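Local coordinates for ribosomal RNA processing protein 6 (Trypanosoma brucei brucei, PDB 4NLC) that probably trims RNA from its 3' end as a 3'-5' exoribonuclease of the nuclear exosome, here represented by its catalytic core, at residues 133-136 / 137-141; 151-154 / 155-159; 254-257 / 258-261. The protein carries 1 engineered substitution. All coordinates share one frame; numbering follows the deposited sequence.

Contact 1: residues 133-136 / 137-141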
ATOM      1  N   TYR A 133      13.468   1.404   8.814  1.00 28.19           N
ATOM      2  CA  TYR A 133      13.765   2.788   9.205  1.00 28.37           C
ATOM      3  C   TYR A 133      15.176   3.209   8.746  1.00 30.05           C
ATOM      4  O   TYR A 133      15.429   4.401   8.542  1.00 27.39           O
ATOM      5  CB  TYR A 133      13.593   2.975  10.721  1.00 29.93           C
ATOM      6  CG  TYR A 133      14.629   2.258  11.568  1.00 33.00           C
ATOM      7  CD1 TYR A 133      15.831   2.870  11.895  1.00 35.52           C
ATOM      8  CD2 TYR A 133      14.374   1.001  12.102  1.00 34.48           C
ATOM      9  CE1 TYR A 133      16.768   2.238  12.711  1.00 38.04           C
ATOM     10  CE2 TYR A 133      15.301   0.361  12.927  1.00 36.06           C
ATOM     11  CZ  TYR A 133      16.512   0.972  13.202  1.00 43.54           C
ATOM     12  OH  TYR A 133      17.452   0.357  13.993  1.00 45.94           O
ATOM     13  N   LEU A 134      16.073   2.214   8.559  1.00 26.31           N
ATOM     14  CA  LEU A 134      17.456   2.415   8.078  1.00 27.20           C
ATOM     15  C   LEU A 134      17.534   2.992   6.670  1.00 30.20           C
ATOM     16  O   LEU A 134      18.589   3.447   6.257  1.00 29.83           O
ATOM     17  CB  LEU A 134      18.308   1.128   8.189  1.00 27.57           C
ATOM     18  CG  LEU A 134      18.573   0.635   9.628  1.00 32.58           C
ATOM     19  CD1 LEU A 134      19.179  -0.748   9.620  1.00 32.22           C
ATOM     20  CD2 LEU A 134      19.442   1.600  10.419  1.00 35.75           C
ATOM     21  N   MET A 135      16.418   2.991   5.953  1.00 27.23           N
ATOM     22  CA  MET A 135      16.306   3.532   4.604  1.00 27.14           C
ATOM     23  C   MET A 135      16.012   5.039   4.638  1.00 27.56           C
ATOM     24  O   MET A 135      16.105   5.674   3.597  1.00 28.55           O
ATOM     25  CB  MET A 135      15.194   2.802   3.815  1.00 29.33           C
ATOM     26  CG  MET A 135      15.391   1.295   3.754  1.00 33.53           C
ATOM     27  SD  MET A 135      14.786   0.611   2.216  1.00 38.62           S
ATOM     28  CE  MET A 135      16.049   1.335   1.044  1.00 35.02           C
ATOM     29  N   ALA A 136      15.662   5.604   5.815  1.00 21.14           N
ATOM     30  CA  ALA A 136      15.384   7.045   5.980  1.00 21.84           C
ATOM     31  C   ALA A 136      16.497   7.983   5.409  1.00 27.95           C
ATOM     32  O   ALA A 136      16.136   8.984   4.802  1.00 29.70           O
ATOM     33  CB  ALA A 136      15.071   7.391   7.438  1.00 22.28           C
ATOM     34  N   PRO A 137      17.818   7.689   5.453  1.00 25.37           N
ATOM     35  CA  PRO A 137      18.779   8.620   4.804  1.00 25.30           C
ATOM     36  C   PRO A 137      18.582   8.705   3.275  1.00 29.80           C
ATOM     37  O   PRO A 137      18.740   9.773   2.705  1.00 29.73           O
ATOM     38  CB  PRO A 137      20.142   8.016   5.160  1.00 26.39           C
ATOM     39  CG  PRO A 137      19.897   7.197   6.382  1.00 29.93           C
ATOM     40  CD  PRO A 137      18.545   6.600   6.147  1.00 25.71           C
ATOM     41  N   VAL A 138      18.189   7.603   2.626  1.00 25.64           N
ATOM     42  CA  VAL A 138      17.941   7.574   1.182  1.00 24.96           C
ATOM     43  C   VAL A 138      16.632   8.292   0.864  1.00 28.51           C
ATOM     44  O   VAL A 138      16.639   9.204   0.035  1.00 28.48           O
ATOM     45  CB  VAL A 138      18.000   6.138   0.563  1.00 28.32           C
ATOM     46  CG1 VAL A 138      17.661   6.154  -0.934  1.00 27.58           C
ATOM     47  CG2 VAL A 138      19.372   5.512   0.774  1.00 28.64           C
ATOM     48  N   PHE A 139      15.513   7.895   1.517  1.00 24.90           N
ATOM     49  CA  PHE A 139      14.224   8.518   1.231  1.00 25.40           C
ATOM     50  C   PHE A 139      14.159  10.019   1.566  1.00 27.76           C
ATOM     51  O   PHE A 139      13.448  10.744   0.875  1.00 26.14           O
ATOM     52  CB  PHE A 139      13.061   7.755   1.879  1.00 27.88           C
ATOM     53  CG  PHE A 139      12.750   6.428   1.231  1.00 30.22           C
ATOM     54  CD1 PHE A 139      12.124   6.368  -0.008  1.00 35.07           C
ATOM     55  CD2 PHE A 139      13.068   5.237   1.865  1.00 33.02           C
ATOM     56  CE1 PHE A 139      11.845   5.130  -0.617  1.00 35.60           C
ATOM     57  CE2 PHE A 139      12.782   4.001   1.254  1.00 36.28           C
ATOM     58  CZ  PHE A 139      12.155   3.961   0.024  1.00 33.20           C
ATOM     59  N   LEU A 140      14.902  10.473   2.592  1.00 24.73           N
ATOM     60  CA  LEU A 140      14.971  11.868   3.049  1.00 24.26           C
ATOM     61  C   LEU A 140      15.994  12.709   2.304  1.00 30.66           C
ATOM     62  O   LEU A 140      15.953  13.929   2.430  1.00 32.27           O
ATOM     63  CB  LEU A 140      15.232  11.960   4.575  1.00 23.31           C
ATOM     64  CG  LEU A 140      14.127  11.415   5.518  1.00 26.39           C
ATOM     65  CD1 LEU A 140      14.535  11.590   6.998  1.00 25.49           C
ATOM     66  CD2 LEU A 140      12.791  12.101   5.272  1.00 24.50           C
ATOM     67  N   GLN A 141      16.922  12.073   1.550  1.00 27.62           N
ATOM     68  CA  GLN A 141      18.004  12.747   0.825  1.00 27.26           C
ATOM     69  C   GLN A 141      17.444  13.571  -0.330  1.00 30.31           C
ATOM     70  O   GLN A 141      16.982  12.990  -1.307  1.00 29.72           O
ATOM     71  CB  GLN A 141      19.068  11.716   0.379  1.00 29.13           C
ATOM     72  CG  GLN A 141      20.343  12.218  -0.331  1.00 51.50           C
ATOM     73  CD  GLN A 141      21.009  13.451   0.190  1.00 68.18           C
ATOM     74  OE1 GLN A 141      21.749  13.434   1.173  1.00 68.73           O
ATOM     75  NE2 GLN A 141      20.866  14.517  -0.544  1.00 57.17           N
TER
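A short 3-10 turn runs straight into helix 136-140 of the exonuclease domain, and Met-135 and Phe-139 make a Met-aromatic contact on its inner face. The Met-135 side chain crosses the Phe-139 ring at a slant, and its CB meets the CD2-CE2 edge. Phe-139 CE2 sits 3.7 Å from Met-135 CB. The sulfur approaches the rim of the same ring, with Met-135 SD 5.4 Å from the Phe-139 centroid and 75° off the ring normal. Both side chains leave the backbone in the same way, with the gamma carbon anti to the carbonyl carbon. The bend of Met-135 at chi2 leaves SD beside the ring edge.

The backbone changes its bonding pattern here. Met-135 O is gripped twice. Phe-139 N gives it a nearly straight bond of 3.1 Å (N-H...O 169°) in the carbonyl plane. Val-138 N gives a weak one of 3.0 Å. Leu-140 N then reaches Ala-136 O at 2.9 Å, so the alpha-helical pattern is carried on. Pro-137 suits this first turn because it has no N-H to offer. The Pro-137 ring lies against the backbone of the turn before it, with CD 3.2 Å from Leu-134 O. The Leu-140 side chain passes beside the carbonyl of Ala-136, with Leu-140 CB 3.1 Å from Ala-136 O.

The turn fits between several elements. Met-135 and Phe-139 both press on Met-112 of strand 108-115, and Met-135 also meets Ile-114. Helix 77-87 meets Leu-134 through Val-77 and Glu-81, while its Leu-87 touches Met-135 and Val-138. Lys-146 of strand 145-148 donates a hydrogen bond to Val-138 O.

Contact 2: residues 151-154 / 155-159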
ATOM      1  N   ALA A 151       2.176   6.486  -7.154  1.00 24.85           N
ATOM      2  CA  ALA A 151       2.607   6.377  -5.756  1.00 25.08           C
ATOM      3  C   ALA A 151       1.560   6.670  -4.658  1.00 28.76           C
ATOM      4  O   ALA A 151       1.937   6.674  -3.493  1.00 26.64           O
ATOM      5  CB  ALA A 151       3.812   7.287  -5.550  1.00 26.34           C
ATOM      6  N   ARG A 152       0.291   6.950  -4.994  1.00 30.11           N
ATOM      7  CA  ARG A 152      -0.725   7.303  -3.968  1.00 31.96           C
ATOM      8  C   ARG A 152      -0.747   6.321  -2.769  1.00 36.43           C
ATOM      9  O   ARG A 152      -0.576   6.760  -1.631  1.00 38.65           O
ATOM     10  CB  ARG A 152      -2.123   7.473  -4.601  1.00 35.21           C
ATOM     11  CG  ARG A 152      -3.227   7.921  -3.621  1.00 51.83           C
ATOM     12  CD  ARG A 152      -3.751   9.328  -3.896  1.00 67.82           C
ATOM     13  NE  ARG A 152      -4.343   9.457  -5.232  1.00 82.94           N
ATOM     14  CZ  ARG A 152      -4.352  10.576  -5.953  1.00 98.70           C
ATOM     15  NH1 ARG A 152      -3.804  11.688  -5.476  1.00 79.74           N
ATOM     16  NH2 ARG A 152      -4.907  10.592  -7.157  1.00 89.39           N
ATOM     17  N   GLU A 153      -0.893   5.005  -3.030  1.00 30.72           N
ATOM     18  CA  GLU A 153      -0.904   3.970  -1.988  1.00 29.47           C
ATOM     19  C   GLU A 153       0.473   3.770  -1.352  1.00 31.62           C
ATOM     20  O   GLU A 153       0.578   3.663  -0.125  1.00 28.65           O
ATOM     21  CB  GLU A 153      -1.500   2.656  -2.514  1.00 31.12           C
ATOM     22  CG  GLU A 153      -2.971   2.798  -2.904  1.00 45.98           C
ATOM     23  CD  GLU A 153      -3.969   1.812  -2.321  1.00 80.79           C
ATOM     24  OE1 GLU A 153      -4.477   0.961  -3.089  1.00 76.36           O
ATOM     25  OE2 GLU A 153      -4.303   1.937  -1.118  1.00 78.93           O
ATOM     26  N   ASP A 154       1.536   3.794  -2.182  1.00 29.49           N
ATOM     27  CA  ASP A 154       2.915   3.610  -1.737  1.00 29.27           C
ATOM     28  C   ASP A 154       3.316   4.577  -0.657  1.00 30.13           C
ATOM     29  O   ASP A 154       3.910   4.167   0.347  1.00 28.40           O
ATOM     30  CB  ASP A 154       3.889   3.695  -2.920  1.00 31.98           C
ATOM     31  CG  ASP A 154       3.811   2.512  -3.857  1.00 42.99           C
ATOM     32  OD1 ASP A 154       2.886   1.699  -3.709  1.00 42.36           O
ATOM     33  OD2 ASP A 154       4.716   2.364  -4.691  1.00 57.47           O
ATOM     34  N   VAL A 155       2.981   5.856  -0.863  1.00 24.48           N
ATOM     35  CA  VAL A 155       3.286   6.958   0.056  1.00 24.33           C
ATOM     36  C   VAL A 155       2.684   6.632   1.430  1.00 24.60           C
ATOM     37  O   VAL A 155       3.326   6.824   2.452  1.00 21.23           O
ATOM     38  CB  VAL A 155       2.751   8.318  -0.541  1.00 28.05           C
ATOM     39  CG1 VAL A 155       2.608   9.411   0.521  1.00 27.60           C
ATOM     40  CG2 VAL A 155       3.630   8.791  -1.697  1.00 27.49           C
ATOM     41  N   ARG A 156       1.454   6.140   1.426  1.00 22.51           N
ATOM     42  CA  ARG A 156       0.703   5.779   2.624  1.00 23.63           C
ATOM     43  C   ARG A 156       1.304   4.531   3.292  1.00 27.44           C
ATOM     44  O   ARG A 156       1.545   4.524   4.486  1.00 29.39           O
ATOM     45  CB  ARG A 156      -0.784   5.583   2.251  1.00 22.15           C
ATOM     46  CG  ARG A 156      -1.507   6.918   2.120  1.00 28.49           C
ATOM     47  CD  ARG A 156      -2.865   6.763   1.445  1.00 37.34           C
ATOM     48  NE  ARG A 156      -3.210   7.971   0.691  1.00 57.36           N
ATOM     49  CZ  ARG A 156      -3.941   8.974   1.166  1.00 73.39           C
ATOM     50  NH1 ARG A 156      -4.420   8.929   2.404  1.00 70.92           N
ATOM     51  NH2 ARG A 156      -4.205  10.025   0.405  1.00 51.61           N
ATOM     52  N   TRP A 157       1.540   3.491   2.519  1.00 24.96           N
ATOM     53  CA  TRP A 157       2.116   2.221   2.966  1.00 25.12           C
ATOM     54  C   TRP A 157       3.421   2.412   3.710  1.00 28.93           C
ATOM     55  O   TRP A 157       3.559   1.889   4.823  1.00 28.16           O
ATOM     56  CB  TRP A 157       2.308   1.282   1.767  1.00 24.13           C
ATOM     57  CG  TRP A 157       1.015   0.855   1.118  1.00 26.30           C
ATOM     58  CD1 TRP A 157      -0.243   0.949   1.648  1.00 29.91           C
ATOM     59  CD2 TRP A 157       0.865   0.240  -0.171  1.00 26.44           C
ATOM     60  NE1 TRP A 157      -1.167   0.420   0.772  1.00 30.37           N
ATOM     61  CE2 TRP A 157      -0.512  -0.039  -0.346  1.00 31.51           C
ATOM     62  CE3 TRP A 157       1.766  -0.156  -1.175  1.00 27.95           C
ATOM     63  CZ2 TRP A 157      -1.012  -0.678  -1.494  1.00 31.08           C
ATOM     64  CZ3 TRP A 157       1.268  -0.772  -2.323  1.00 29.58           C
ATOM     65  CH2 TRP A 157      -0.106  -1.035  -2.468  1.00 30.60           C
ATOM     66  N   LEU A 158       4.364   3.212   3.118  1.00 25.01           N
ATOM     67  CA  LEU A 158       5.684   3.505   3.681  1.00 24.39           C
ATOM     68  C   LEU A 158       5.558   4.082   5.080  1.00 25.86           C
ATOM     69  O   LEU A 158       6.344   3.758   5.957  1.00 23.86           O
ATOM     70  CB  LEU A 158       6.468   4.488   2.768  1.00 24.69           C
ATOM     71  CG  LEU A 158       7.107   3.925   1.468  1.00 28.16           C
ATOM     72  CD1 LEU A 158       7.795   5.037   0.678  1.00 27.39           C
ATOM     73  CD2 LEU A 158       8.136   2.897   1.770  1.00 27.88           C
ATOM     74  N   GLN A 159       4.533   4.911   5.289  1.00 23.33           N
ATOM     75  CA  GLN A 159       4.262   5.530   6.576  1.00 24.02           C
ATOM     76  C   GLN A 159       3.729   4.511   7.565  1.00 26.33           C
ATOM     77  O   GLN A 159       4.321   4.304   8.616  1.00 25.58           O
ATOM     78  CB  GLN A 159       3.303   6.726   6.433  1.00 25.47           C
ATOM     79  CG  GLN A 159       3.861   7.837   5.555  1.00 28.14           C
ATOM     80  CD  GLN A 159       2.877   8.959   5.365  1.00 35.97           C
ATOM     81  OE1 GLN A 159       2.003   9.206   6.204  1.00 26.65           O
ATOM     82  NE2 GLN A 159       3.036   9.705   4.281  1.00 26.74           N
TER
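Glu-153 and Trp-157, one helical turn apart, make a CH-pi contact. Glu-153 CB lies over the six-membered ring of Trp-157, 3.8 Å from its centroid and 23° off the normal. The same indole face takes the Glu-153 carbonyl oxygen, 3.1 Å above the plane and toward the rim. Trp-157 CG stands beside the backbone N, which lays the indole back against the preceding turn. The Glu-153 carboxylate is inclined 41° to the ring.

Asp-154 OD1 stands above the rim of the indole, on the same side as Glu-153 O, 3.3 Å from both Trp-157 CZ3 and Trp-157 CE3. Its carboxylate is turned 35° from the ring plane, and OD2 lies close to Asp-96 OD1, a pair of like charges. The apolar part is small: Ala-151 CB and Val-155 CG2 are 4.1 Å apart.

Three nearly straight backbone bonds hold the first turns of the helix: Val-155 N to Ala-151 O, Trp-157 N to Glu-153 O and Leu-158 N to Asp-154 O.

The two arginines reach out of the turn to Glu-263. Arg-156 NH2 makes a salt bridge to it; the ion pair of Arg-152 is long and weak.

Trp-157 also stacks with His-99 of strand 92-100. This is the start of the helix in the beta-alpha-beta unit of strand 145-148, helix 152-162 and strand 169-171, within the RNase H-like exonuclease fold.

Contact 3: residues 254-257 / 258-261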
ATOM      1  N   PHE A 254       7.030  17.671 -10.879  1.00 25.62           N
ATOM      2  CA  PHE A 254       7.775  17.576  -9.626  1.00 26.19           C
ATOM      3  C   PHE A 254       6.948  18.195  -8.498  1.00 28.97           C
ATOM      4  O   PHE A 254       6.962  17.669  -7.399  1.00 27.71           O
ATOM      5  CB  PHE A 254       9.116  18.308  -9.738  1.00 28.73           C
ATOM      6  CG  PHE A 254      10.259  17.416 -10.162  1.00 29.96           C
ATOM      7  CD1 PHE A 254      10.835  16.517  -9.261  1.00 32.12           C
ATOM      8  CD2 PHE A 254      10.782  17.496 -11.444  1.00 31.20           C
ATOM      9  CE1 PHE A 254      11.905  15.699  -9.647  1.00 32.64           C
ATOM     10  CE2 PHE A 254      11.843  16.660 -11.836  1.00 34.86           C
ATOM     11  CZ  PHE A 254      12.406  15.782 -10.932  1.00 32.10           C
ATOM     12  N   GLN A 255       6.192  19.281  -8.796  1.00 26.47           N
ATOM     13  CA  GLN A 255       5.338  19.983  -7.819  1.00 26.07           C
ATOM     14  C   GLN A 255       4.142  19.158  -7.404  1.00 28.72           C
ATOM     15  O   GLN A 255       3.851  19.055  -6.214  1.00 27.57           O
ATOM     16  CB  GLN A 255       4.928  21.386  -8.321  1.00 26.98           C
ATOM     17  CG  GLN A 255       6.103  22.369  -8.214  1.00 44.28           C
ATOM     18  CD  GLN A 255       6.022  23.606  -9.083  1.00 60.17           C
ATOM     19  OE1 GLN A 255       5.271  23.692 -10.062  1.00 56.19           O
ATOM     20  NE2 GLN A 255       6.861  24.574  -8.772  1.00 49.05           N
ATOM     21  N   GLU A 256       3.471  18.540  -8.385  1.00 25.51           N
ATOM     22  CA  GLU A 256       2.332  17.659  -8.150  1.00 25.27           C
ATOM     23  C   GLU A 256       2.750  16.416  -7.360  1.00 28.14           C
ATOM     24  O   GLU A 256       2.028  16.032  -6.445  1.00 27.67           O
ATOM     25  CB  GLU A 256       1.636  17.317  -9.476  1.00 26.95           C
ATOM     26  CG  GLU A 256       0.976  18.534 -10.106  1.00 36.02           C
ATOM     27  CD  GLU A 256      -0.334  18.955  -9.472  1.00 59.03           C
ATOM     28  OE1 GLU A 256      -0.307  19.784  -8.533  1.00 50.44           O
ATOM     29  OE2 GLU A 256      -1.393  18.468  -9.927  1.00 62.80           O
ATOM     30  N   SER A 257       3.919  15.806  -7.704  1.00 23.62           N
ATOM     31  CA  SER A 257       4.506  14.645  -7.014  1.00 23.19           C
ATOM     32  C   SER A 257       4.845  14.989  -5.542  1.00 28.99           C
ATOM     33  O   SER A 257       4.612  14.167  -4.669  1.00 28.98           O
ATOM     34  CB  SER A 257       5.763  14.164  -7.732  1.00 23.23           C
ATOM     35  OG  SER A 257       5.524  13.932  -9.112  1.00 21.63           O
ATOM     36  N   ARG A 258       5.329  16.221  -5.273  1.00 27.12           N
ATOM     37  CA  ARG A 258       5.640  16.720  -3.926  1.00 27.40           C
ATOM     38  C   ARG A 258       4.348  16.794  -3.085  1.00 30.85           C
ATOM     39  O   ARG A 258       4.340  16.359  -1.942  1.00 31.86           O
ATOM     40  CB  ARG A 258       6.336  18.092  -4.014  1.00 29.35           C
ATOM     41  CG  ARG A 258       6.441  18.865  -2.695  1.00 33.40           C
ATOM     42  CD  ARG A 258       7.579  19.870  -2.709  1.00 45.34           C
ATOM     43  NE  ARG A 258       7.305  20.998  -3.595  1.00 52.33           N
ATOM     44  CZ  ARG A 258       8.163  21.483  -4.485  1.00 63.57           C
ATOM     45  NH1 ARG A 258       9.386  20.972  -4.588  1.00 49.10           N
ATOM     46  NH2 ARG A 258       7.816  22.501  -5.260  1.00 50.92           N
ATOM     47  N   LEU A 259       3.256  17.295  -3.672  1.00 26.68           N
ATOM     48  CA  LEU A 259       1.945  17.346  -3.038  1.00 27.19           C
ATOM     49  C   LEU A 259       1.472  15.952  -2.645  1.00 30.67           C
ATOM     50  O   LEU A 259       0.902  15.788  -1.563  1.00 29.82           O
ATOM     51  CB  LEU A 259       0.923  18.055  -3.944  1.00 27.77           C
ATOM     52  CG  LEU A 259       1.186  19.566  -4.149  1.00 33.28           C
ATOM     53  CD1 LEU A 259       0.261  20.149  -5.173  1.00 33.06           C
ATOM     54  CD2 LEU A 259       1.040  20.333  -2.863  1.00 36.76           C
ATOM     55  N   LEU A 260       1.766  14.941  -3.488  1.00 27.71           N
ATOM     56  CA  LEU A 260       1.443  13.533  -3.207  1.00 27.25           C
ATOM     57  C   LEU A 260       2.300  12.986  -2.046  1.00 28.55           C
ATOM     58  O   LEU A 260       1.795  12.213  -1.230  1.00 28.84           O
ATOM     59  CB  LEU A 260       1.609  12.662  -4.463  1.00 27.35           C
ATOM     60  CG  LEU A 260       1.013  11.256  -4.393  1.00 32.54           C
ATOM     61  CD1 LEU A 260      -0.501  11.303  -4.278  1.00 33.33           C
ATOM     62  CD2 LEU A 260       1.411  10.446  -5.586  1.00 33.71           C
ATOM     63  N   SER A 261       3.569  13.410  -1.959  1.00 23.22           N
ATOM     64  CA  SER A 261       4.472  13.010  -0.872  1.00 22.85           C
ATOM     65  C   SER A 261       4.055  13.615   0.471  1.00 26.04           C
ATOM     66  O   SER A 261       4.441  13.093   1.504  1.00 25.18           O
ATOM     67  CB  SER A 261       5.923  13.351  -1.202  1.00 27.34           C
ATOM     68  OG  SER A 261       6.207  14.726  -1.019  1.00 36.85           O
TER
HETATM   69  O   HOH W   1       4.662  21.599  -4.916  1.00 38.45           O
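Gln-255 and Arg-258 lie side by side on helix 249-261 and point the same way. Arg-258 CG stands anti to the backbone N (chi1 167°). The chain stays extended through chi2 and bends at chi3, which brings the guanidinium back over the preceding turn. There Arg-258 NH2 comes 3.4 Å from Gln-255 CG. The touch is to the aliphatic part of the glutamine, and the amide and guanidinium planes are 65° apart.

A water joins the two residues. It donates to Gln-255 O at 3.0 Å and accepts a weak bond from Arg-258 NE. The same carbonyl takes the backbone N-H of Leu-259, so Gln-255 O has two donors.

Glu-256 and Leu-259 meet next to them. The glutamate chain bends at chi2 (-77°) and brings OE1 to 3.4 Å from Leu-259 CD1. This is a carboxylate oxygen against a methyl group.

The two serines use their hydroxyls differently. Ser-257 OG sits beside its backbone N and bonds to Val-253 O one turn back and to Asp-171 N of strand 169-171. Ser-261 OG lies between its backbone N and carbonyl carbon and donates to Arg-258 O. That bond is short, 2.6 Å, and lies in the carbonyl plane on a lone pair. Ser-261 N bonds to Ser-257 O at 3.0 Å as the helix ends.

Phe-254 turns away from Arg-258 and meets Phe-170 edge-to-face. Leu-260 packs on Ile-174 of helix 172-178.

The chemistry is mixed. Backbone bonds carry the turn, while Gln-255 and Arg-258 add one water bridge and a CG touching the NH2 end of the guanidinium. No salt bridge links the two segments. Both hydroxyls bind main-chain atoms; that of Ser-257 also ties the helix to strand 169-171, while that of Ser-261 stays within the last turn.

How the contacts relate
All three are local contacts within one helical stretch. Contact 1 is mostly buried and works by apolar and sulfur-aromatic packing. Contacts 2 and 3 each have a buried face and a more polar outer one, although contact 2 lies nearest the centre of the chain. In contact 2 the outer side has an indole and charged chains; in contact 3 it has a water bridge. Contacts 1 and 2 touch where Phe-139 CE1 lies 4.3 Å from Leu-158 CD1. Contacts 2 and 3 meet more closely, with Val-155 CG1 3.4 Å from Leu-260 O. Contact 2 therefore lies between the others, and contacts 1 and 3 do not touch.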